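Local coordinates for chitin binding domain (Burkholderia pseudomallei, PDB 3UAM), which probably binds chitin or a related polysaccharide and, as a member of the AA10 lytic polysaccharide monooxygenase family, may cleave it oxidatively, at residues A[125-130]-A[199-204]; A[192-197]-A[209-214]. All blocks are in the same frame, centred on the assembly; numbering follows the deposited sequence.

Contact 1 of 2, residues A[125-130]-A[199-204]; sequences KTRRWT and DVADTA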
loop_
_atom_site.group_PDB
_atom_site.type_symbol
_atom_site.label_atom_id
_atom_site.label_comp_id
_atom_site.label_asym_id
_atom_site.label_seq_id
_atom_site.Cartn_x
_atom_site.Cartn_y
_atom_site.Cartn_z
ATOM N N LYS A 125 14.754 1.866 -5.226
ATOM C CA LYS A 125 14.550 3.231 -5.753
ATOM C C LYS A 125 13.055 3.541 -5.839
ATOM O O LYS A 125 12.318 2.811 -6.453
ATOM C CB LYS A 125 15.167 3.366 -7.136
ATOM C CG LYS A 125 16.678 3.326 -7.138
ATOM C CD LYS A 125 17.244 3.449 -8.541
ATOM C CE LYS A 125 18.770 3.440 -8.521
ATOM N NZ LYS A 125 19.373 3.619 -9.876
ATOM N N THR A 126 12.620 4.624 -5.219
ATOM C CA THR A 126 11.190 4.898 -5.022
ATOM C C THR A 126 10.688 6.101 -5.824
ATOM O O THR A 126 11.261 7.173 -5.734
ATOM C CB THR A 126 10.926 5.194 -3.556
ATOM O OG1 THR A 126 11.347 4.080 -2.767
ATOM C CG2 THR A 126 9.434 5.498 -3.307
ATOM N N ARG A 127 9.603 5.934 -6.575
ATOM C CA ARG A 127 8.974 7.077 -7.236
ATOM C C ARG A 127 8.022 7.807 -6.307
ATOM O O ARG A 127 8.039 9.017 -6.248
ATOM C CB ARG A 127 8.250 6.674 -8.528
ATOM C CG ARG A 127 7.672 7.854 -9.296
ATOM C CD ARG A 127 8.694 8.963 -9.531
ATOM N NE ARG A 127 9.880 8.478 -10.224
ATOM C CZ ARG A 127 11.058 9.102 -10.261
ATOM N NH1 ARG A 127 11.245 10.231 -9.601
ATOM N NH2 ARG A 127 12.081 8.556 -10.913
ATOM N N ARG A 128 7.195 7.064 -5.585
ATOM C CA ARG A 128 6.206 7.663 -4.693
ATOM C C ARG A 128 5.669 6.677 -3.642
ATOM O O ARG A 128 5.865 5.463 -3.735
ATOM C CB ARG A 128 5.045 8.250 -5.505
ATOM C CG ARG A 128 4.171 7.203 -6.182
ATOM C CD ARG A 128 2.965 7.757 -6.952
ATOM N NE ARG A 128 3.347 8.642 -8.056
ATOM C CZ ARG A 128 3.932 8.233 -9.182
ATOM N NH1 ARG A 128 4.242 6.950 -9.363
ATOM N NH2 ARG A 128 4.229 9.113 -10.130
ATOM N N TRP A 129 5.009 7.248 -2.633
ATOM C CA TRP A 129 4.133 6.542 -1.737
ATOM C C TRP A 129 2.802 7.225 -1.855
ATOM O O TRP A 129 2.736 8.451 -1.922
ATOM C CB TRP A 129 4.581 6.693 -0.299
ATOM C CG TRP A 129 5.900 6.095 0.047
ATOM C CD1 TRP A 129 6.150 4.880 0.679
ATOM C CD2 TRP A 129 7.209 6.692 -0.163
ATOM N NE1 TRP A 129 7.499 4.700 0.877
ATOM C CE2 TRP A 129 8.188 5.747 0.394
ATOM C CE3 TRP A 129 7.655 7.887 -0.705
ATOM C CZ2 TRP A 129 9.547 6.005 0.373
ATOM C CZ3 TRP A 129 9.032 8.137 -0.725
ATOM C CH2 TRP A 129 9.955 7.201 -0.195
ATOM N N THR A 130 1.739 6.438 -1.879
ATOM C CA THR A 130 0.393 6.939 -2.057
ATOM C C THR A 130 -0.490 6.303 -0.981
ATOM O O THR A 130 -0.272 5.131 -0.613
ATOM C CB THR A 130 -0.174 6.554 -3.431
ATOM O OG1 THR A 130 0.596 7.179 -4.474
ATOM C CG2 THR A 130 -1.581 7.081 -3.541
ATOM N N ASP A 199 5.573 2.703 -4.582
ATOM C CA ASP A 199 5.872 2.515 -6.025
ATOM C C ASP A 199 7.382 2.517 -6.284
ATOM O O ASP A 199 8.098 3.479 -5.924
ATOM C CB ASP A 199 5.327 3.656 -6.891
ATOM C CG ASP A 199 3.831 3.612 -7.124
ATOM O OD1 ASP A 199 3.100 2.792 -6.513
ATOM O OD2 ASP A 199 3.393 4.445 -7.953
ATOM N N VAL A 200 7.849 1.482 -6.969
ATOM C CA VAL A 200 9.249 1.316 -7.290
ATOM C C VAL A 200 9.519 1.903 -8.680
ATOM O O VAL A 200 8.845 1.549 -9.668
ATOM C CB VAL A 200 9.650 -0.173 -7.256
ATOM C CG1 VAL A 200 11.118 -0.363 -7.654
ATOM C CG2 VAL A 200 9.365 -0.764 -5.878
ATOM N N ALA A 201 10.514 2.779 -8.754
ATOM C CA ALA A 201 10.805 3.524 -9.967
ATOM C C ALA A 201 11.317 2.655 -11.104
ATOM O O ALA A 201 10.888 2.818 -12.260
ATOM C CB ALA A 201 11.817 4.627 -9.679
ATOM N N ASP A 202 12.231 1.751 -10.783
ATOM C CA ASP A 202 12.923 0.955 -11.798
ATOM C C ASP A 202 12.502 -0.521 -11.843
ATOM O O ASP A 202 13.242 -1.386 -12.331
ATOM C CB ASP A 202 14.428 1.094 -11.604
ATOM C CG ASP A 202 14.919 0.505 -10.310
ATOM O OD1 ASP A 202 14.093 0.211 -9.416
ATOM O OD2 ASP A 202 16.155 0.385 -10.171
ATOM N N THR A 203 11.291 -0.794 -11.365
ATOM C CA THR A 203 10.627 -2.057 -11.634
ATOM C C THR A 203 9.179 -1.831 -12.015
ATOM O O THR A 203 8.649 -0.713 -11.971
ATOM C CB THR A 203 10.674 -3.037 -10.436
ATOM O OG1 THR A 203 9.654 -2.686 -9.503
ATOM C CG2 THR A 203 12.123 -3.080 -9.747
ATOM N N ALA A 204 8.541 -2.916 -12.393
ATOM C CA ALA A 204 7.138 -2.914 -12.762
ATOM C C ALA A 204 6.172 -2.759 -11.584
ATOM O O ALA A 204 4.962 -2.652 -11.803
ATOM C CB ALA A 204 6.842 -4.223 -13.475
HETATM O O HOH W 1 15.206 -0.307 -7.038
HETATM O O HOH W 2 18.243 1.461 -11.169
HETATM O O HOH W 3 2.393 4.552 -4.554
#
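Arg128 and Asp199 make the tight end of this contact. NH1 of Arg128 reaches Asp199 OD2 at 3.0 Å, on the oxygen's anti lone pair and within the guanidinium plane, while the two flat groups stand 73° apart. CG of Arg128 sits between its backbone N and carbonyl carbon (chi1 69°) and itself packs 3.4 Å from Asp199 OD2. NH1 also bridges to Asp63 and NH2 to Asp65, so three carboxylates surround one guanidinium, whose positive charge probably keeps them ionised; Asp199 OD2 also hydrogen-bonds a bound glycerol. Here strands 126-133 and 190-200 of the immunoglobulin-like beta-sandwich core expected of this family pair antiparallel, beside the corner the chain turns at Arg127: Asp199 N bonds to Arg128 O, Arg127 N to Asp199 O (3.0 Å) and Ala201 N to Lys125 O (2.9 Å). The CB of Ala201 lies obliquely by the Arg127 guanidinium, whose NE forms a salt bridge with Asp69. Toward Lys125 and Asp202, both partly exposed, the fit turns loose. Their side chains cross at about a right angle, Lys125 CD passing 3.6 Å from Asp202 OD2, but NZ stays 4.6 Å from that oxygen and bonds to Tyr164 O. Two waters fill in, one joining NZ to OD2, the other bridging Lys125 N and Asp202 OD1.

Contact 2 of 2, residues A[192-197]-A[209-214]; sequences HVLLAV and QVIDLN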
loop_
_atom_site.group_PDB
_atom_site.type_symbol
_atom_site.label_atom_id
_atom_site.label_comp_id
_atom_site.label_asym_id
_atom_site.label_seq_id
_atom_site.Cartn_x
_atom_site.Cartn_y
_atom_site.Cartn_z
ATOM N N HIS A 192 -13.186 1.419 7.859
ATOM C CA HIS A 192 -12.596 1.931 6.648
ATOM C C HIS A 192 -11.225 1.353 6.432
ATOM O O HIS A 192 -10.565 0.869 7.383
ATOM C CB HIS A 192 -12.564 3.439 6.687
ATOM C CG HIS A 192 -13.920 4.034 6.526
ATOM N ND1 HIS A 192 -14.498 4.183 5.320
ATOM C CD2 HIS A 192 -14.867 4.410 7.475
ATOM C CE1 HIS A 192 -15.758 4.656 5.490
ATOM N NE2 HIS A 192 -15.976 4.801 6.809
ATOM N N VAL A 193 -10.821 1.324 5.169
ATOM C CA VAL A 193 -9.500 0.830 4.821
ATOM C C VAL A 193 -8.628 1.949 4.284
ATOM O O VAL A 193 -9.047 2.710 3.434
ATOM C CB VAL A 193 -9.596 -0.350 3.847
ATOM C CG1 VAL A 193 -8.222 -0.695 3.272
ATOM C CG2 VAL A 193 -10.253 -1.524 4.566
ATOM N N LEU A 194 -7.415 2.054 4.830
ATOM C CA LEU A 194 -6.368 2.914 4.314
ATOM C C LEU A 194 -5.381 2.028 3.589
ATOM O O LEU A 194 -4.729 1.166 4.212
ATOM C CB LEU A 194 -5.675 3.644 5.460
ATOM C CG LEU A 194 -4.565 4.658 5.103
ATOM C CD1 LEU A 194 -5.116 5.849 4.371
ATOM C CD2 LEU A 194 -3.840 5.111 6.371
ATOM N N LEU A 195 -5.299 2.186 2.276
ATOM C CA LEU A 195 -4.382 1.412 1.471
ATOM C C LEU A 195 -3.123 2.236 1.253
ATOM O O LEU A 195 -3.160 3.307 0.635
ATOM C CB LEU A 195 -5.016 1.052 0.130
ATOM C CG LEU A 195 -4.089 0.397 -0.901
ATOM C CD1 LEU A 195 -3.607 -0.941 -0.354
ATOM C CD2 LEU A 195 -4.818 0.262 -2.234
ATOM N N ALA A 196 -2.012 1.736 1.772
ATOM C CA ALA A 196 -0.722 2.404 1.619
ATOM C C ALA A 196 0.053 1.657 0.542
ATOM O O ALA A 196 0.187 0.411 0.637
ATOM C CB ALA A 196 0.028 2.390 2.952
ATOM N N VAL A 197 0.564 2.393 -0.459
ATOM C CA VAL A 197 1.221 1.802 -1.627
ATOM C C VAL A 197 2.574 2.459 -1.906
ATOM O O VAL A 197 2.661 3.684 -2.032
ATOM C CB VAL A 197 0.351 1.917 -2.895
ATOM C CG1 VAL A 197 0.971 1.142 -4.070
ATOM C CG2 VAL A 197 -1.074 1.431 -2.615
ATOM N N GLN A 209 0.037 -2.272 1.152
ATOM C CA GLN A 209 -0.155 -2.413 2.591
ATOM C C GLN A 209 -1.483 -1.803 3.039
ATOM O O GLN A 209 -1.602 -0.599 3.312
ATOM C CB GLN A 209 1.011 -1.804 3.363
ATOM C CG GLN A 209 2.314 -2.561 3.153
ATOM C CD GLN A 209 2.454 -3.751 4.072
ATOM O OE1 GLN A 209 2.327 -3.619 5.284
ATOM N NE2 GLN A 209 2.744 -4.924 3.494
ATOM N N VAL A 210 -2.468 -2.683 3.115
ATOM C CA VAL A 210 -3.772 -2.372 3.677
ATOM C C VAL A 210 -3.709 -2.226 5.201
ATOM O O VAL A 210 -3.065 -3.001 5.884
ATOM C CB VAL A 210 -4.802 -3.449 3.230
ATOM C CG1 VAL A 210 -6.014 -3.480 4.138
ATOM C CG2 VAL A 210 -5.225 -3.153 1.803
ATOM N N ILE A 211 -4.362 -1.175 5.704
ATOM C CA ILE A 211 -4.421 -0.854 7.119
ATOM C C ILE A 211 -5.884 -0.687 7.462
ATOM O O ILE A 211 -6.607 0.080 6.788
ATOM C CB ILE A 211 -3.722 0.482 7.461
ATOM C CG1 ILE A 211 -2.281 0.465 6.972
ATOM C CG2 ILE A 211 -3.761 0.719 8.964
ATOM C CD1 ILE A 211 -1.631 1.830 6.916
ATOM N N ASP A 212 -6.316 -1.422 8.477
ATOM C CA ASP A 212 -7.720 -1.485 8.821
ATOM C C ASP A 212 -8.018 -0.518 9.952
ATOM O O ASP A 212 -7.355 -0.546 10.972
ATOM C CB ASP A 212 -8.088 -2.903 9.242
ATOM C CG ASP A 212 -8.061 -3.879 8.084
ATOM O OD1 ASP A 212 -8.851 -3.708 7.101
ATOM O OD2 ASP A 212 -7.257 -4.846 8.181
ATOM N N LEU A 213 -9.041 0.312 9.761
ATOM C CA LEU A 213 -9.375 1.422 10.653
ATOM C C LEU A 213 -10.834 1.350 11.112
ATOM O O LEU A 213 -11.716 0.967 10.342
ATOM C CB LEU A 213 -9.158 2.758 9.925
ATOM C CG LEU A 213 -7.773 3.011 9.310
ATOM C CD1 LEU A 213 -7.763 4.380 8.620
ATOM C CD2 LEU A 213 -6.649 2.909 10.333
ATOM N N ASN A 214 -11.066 1.745 12.365
ATOM C CA ASN A 214 -12.396 1.905 12.896
ATOM C C ASN A 214 -12.575 3.324 13.424
ATOM O O ASN A 214 -12.010 3.691 14.447
ATOM C CB ASN A 214 -12.668 0.910 14.026
ATOM C CG ASN A 214 -14.146 0.822 14.351
ATOM O OD1 ASN A 214 -14.974 0.719 13.449
ATOM N ND2 ASN A 214 -14.481 0.843 15.634
#
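The C-terminal beta hairpin of strands 190-200 and 205-215 supplies this contact, a regular antiparallel pairing in which His192-Leu213, Leu194-Ile211 and Ala196-Gln209 are the hydrogen-bonded pairs. Each pair exchanges two N-H...O bonds; those of the last pair measure 2.7 Å from Gln209 N to Ala196 O and 2.8 Å from Ala196 N to Gln209 O. On the face carrying Leu194 and Ile211, these side chains run alongside each other, with Leu194 CD2 4.0 Å from Ile211 CD1. The CD1 methyl of Leu213 comes against Leu194 CB (3.9 Å). The other face is held by Leu195, Val210 and Val193. Leu195, its CG trans to the backbone N (chi1 172°) and chi2 at 63°, lays CD1 across Val210 CG2 at 3.5 Å, a tight fit, while Val210's second methyl, CG1, meets Val193 CG1 at 3.7 Å. Further along, Val193 CG2 lies 3.6 Å from Asp212 OD1, an oxygen that also takes Tyr191 OH and a salt bridge from Arg30. The Leu194 face packs on strands 113-121 and 21-26 of the three-stranded sheet, through Leu114, Ile116 and Val24, while strand 126-133 flanks the hairpin by pairing with strand 190-200.

From the N terminus the chain passes strand 21-26, the early helices and strand 113-121 before reaching 125-130, the first segment of either contact, then goes through strand 155-158, helix 169-173 and strand 179-184 before strand 190-200 arrives. Contact 2 begins on that strand at 192-197, contact 1 closes its 68-residue loop at 199-204, and contact 2 closes just after, when the hairpin returns along 209-214. The two therefore cross rather than nest. Their centres lie 19 Å apart, yet they share strand 190-200 and touch where Thr130 O meets Val197 N at 2.9 Å, a probable hydrogen bond. Strand 190-200 thus carries strand 126-133 on one edge and strand 205-215 on the other.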